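Local coordinates for protein adenylyltransferase MntA (Aphanizomenon flos-aquae 2012/KM1/D3, PDB 7AE2) that neutralises its cognate toxin HepT, mainly by transferring two AMP groups in succession from ATP onto a tyrosine of that toxin, at residues F68-I73 with I85-L90. Sequence-based numbering, arbitrary orientation.
Sequences FVIPGI and IDIVEL
P71 of helix 70-78 packs between I85 and I87 of strand 85-89, outermost in this chain's sheet, joining helix to sheet in the minimal nucleotidyltransferase fold of the polymerase beta superfamily. The contact is apolar and buried, with no hydrogen bond between the segments. The pyrrolidine ring carries most of it: CG of P71 lies 3.7 Å from CG1 of I87, with CD of the ring close behind, while CB of P71 meets CG2 of I85 at 4.0 Å. I85 and I87 can share one ring because alternate strand residues face the helix. I70 adds its branch methyl: CG2, anti to the backbone N (CG1 at chi1 -69°), reaches CD1 of I87 at 4.0 Å, the two side chains crossing at about a right angle. F47 of neighbouring strand 45-51 also touches both I85 and I87. D86, between them, points away from the helix and touches D46; it is probably a magnesium ligand, although its carboxylate is not modelled. Backbone hydrogen bonds between D86 and both W45 and F47 tie this strand to the one bearing the inferred catalytic D46. Beyond the proline ring, the extended I85 side chain (chi2 180°) brings methyl CD1 to 3.7 Å from the carbonyl O of P71.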
loop_
_atom_site.group_PDB
_atom_site.type_symbol
_atom_site.label_atom_id
_atom_site.label_comp_id
_atom_site.label_asym_id
_atom_site.label_seq_id
_atom_site.Cartn_x
_atom_site.Cartn_y
_atom_site.Cartn_z
ATOM N N PHE B 68 16.472 1.149 -3.087
ATOM C CA PHE B 68 15.112 1.528 -3.453
ATOM C C PHE B 68 15.035 2.283 -4.772
ATOM O O PHE B 68 13.928 2.610 -5.211
ATOM C CB PHE B 68 14.479 2.371 -2.343
ATOM C CG PHE B 68 14.295 1.628 -1.051
ATOM C CD1 PHE B 68 13.320 0.651 -0.931
ATOM C CD2 PHE B 68 15.093 1.909 0.046
ATOM C CE1 PHE B 68 13.148 -0.033 0.255
ATOM C CE2 PHE B 68 14.925 1.228 1.233
ATOM C CZ PHE B 68 13.952 0.256 1.338
ATOM N N VAL B 69 16.171 2.571 -5.417
ATOM C CA VAL B 69 16.152 3.241 -6.716
ATOM C C VAL B 69 16.180 2.254 -7.875
ATOM O O VAL B 69 15.987 2.664 -9.030
ATOM C CB VAL B 69 17.326 4.236 -6.837
ATOM C CG1 VAL B 69 18.586 3.531 -7.315
ATOM C CG2 VAL B 69 16.961 5.395 -7.754
ATOM N N ILE B 70 16.410 0.965 -7.605
ATOM C CA ILE B 70 16.410 -0.038 -8.674
ATOM C C ILE B 70 15.072 -0.094 -9.411
ATOM O O ILE B 70 15.079 -0.134 -10.652
ATOM C CB ILE B 70 16.843 -1.397 -8.128
ATOM C CG1 ILE B 70 18.326 -1.376 -7.753
ATOM C CG2 ILE B 70 16.565 -2.506 -9.138
ATOM C CD1 ILE B 70 18.899 -2.740 -7.452
ATOM N N PRO B 71 13.912 -0.116 -8.737
ATOM C CA PRO B 71 12.648 -0.129 -9.498
ATOM C C PRO B 71 12.501 1.051 -10.442
ATOM O O PRO B 71 12.012 0.882 -11.565
ATOM C CB PRO B 71 11.580 -0.115 -8.396
ATOM C CG PRO B 71 12.249 -0.720 -7.221
ATOM C CD PRO B 71 13.665 -0.241 -7.287
ATOM N N GLY B 72 12.914 2.246 -10.016
ATOM C CA GLY B 72 12.845 3.396 -10.903
ATOM C C GLY B 72 13.789 3.276 -12.085
ATOM O O GLY B 72 13.458 3.691 -13.199
ATOM N N ILE B 73 14.973 2.703 -11.862
ATOM C CA ILE B 73 15.929 2.517 -12.950
ATOM C C ILE B 73 15.428 1.456 -13.922
ATOM O O ILE B 73 15.464 1.643 -15.143
ATOM C CB ILE B 73 17.318 2.162 -12.388
ATOM C CG1 ILE B 73 17.890 3.338 -11.592
ATOM C CG2 ILE B 73 18.266 1.764 -13.511
ATOM C CD1 ILE B 73 19.245 3.058 -10.978
ATOM N N ILE B 85 6.730 -2.961 -9.468
ATOM C CA ILE B 85 7.967 -3.734 -9.451
ATOM C C ILE B 85 8.311 -4.055 -8.002
ATOM O O ILE B 85 8.435 -3.150 -7.169
ATOM C CB ILE B 85 9.118 -2.975 -10.131
ATOM C CG1 ILE B 85 8.855 -2.832 -11.632
ATOM C CG2 ILE B 85 10.442 -3.674 -9.876
ATOM C CD1 ILE B 85 9.949 -2.090 -12.378
ATOM N N ASP B 86 8.460 -5.344 -7.704
ATOM C CA ASP B 86 8.887 -5.819 -6.394
ATOM C C ASP B 86 10.285 -6.407 -6.516
ATOM O O ASP B 86 10.520 -7.286 -7.351
ATOM C CB ASP B 86 7.915 -6.866 -5.843
ATOM N N ILE B 87 11.206 -5.924 -5.687
ATOM C CA ILE B 87 12.611 -6.313 -5.744
ATOM C C ILE B 87 12.927 -7.213 -4.557
ATOM O O ILE B 87 12.480 -6.957 -3.433
ATOM C CB ILE B 87 13.531 -5.076 -5.760
ATOM C CG1 ILE B 87 13.259 -4.226 -7.003
ATOM C CG2 ILE B 87 14.994 -5.487 -5.713
ATOM C CD1 ILE B 87 13.554 -4.937 -8.308
ATOM N N VAL B 88 13.695 -8.271 -4.812
ATOM C CA VAL B 88 14.152 -9.193 -3.779
ATOM C C VAL B 88 15.675 -9.187 -3.782
ATOM O O VAL B 88 16.300 -9.489 -4.807
ATOM C CB VAL B 88 13.611 -10.615 -3.997
ATOM C CG1 VAL B 88 14.299 -11.591 -3.055
ATOM C CG2 VAL B 88 12.105 -10.645 -3.790
ATOM N N GLU B 89 16.268 -8.844 -2.640
ATOM C CA GLU B 89 17.720 -8.855 -2.495
ATOM C C GLU B 89 18.180 -10.282 -2.231
ATOM O O GLU B 89 17.924 -10.836 -1.157
ATOM C CB GLU B 89 18.161 -7.926 -1.367
ATOM C CG GLU B 89 18.529 -6.521 -1.814
ATOM C CD GLU B 89 17.335 -5.591 -1.868
ATOM O OE1 GLU B 89 16.249 -5.986 -1.393
ATOM O OE2 GLU B 89 17.486 -4.460 -2.378
ATOM N N LEU B 90 18.861 -10.884 -3.209
ATOM C CA LEU B 90 19.397 -12.225 -3.019
ATOM C C LEU B 90 20.582 -12.241 -2.062
ATOM O O LEU B 90 20.966 -13.315 -1.589
ATOM C CB LEU B 90 19.805 -12.827 -4.363
ATOM C CG LEU B 90 18.666 -13.145 -5.332
ATOM C CD1 LEU B 90 19.217 -13.680 -6.642
ATOM C CD2 LEU B 90 17.697 -14.140 -4.710
#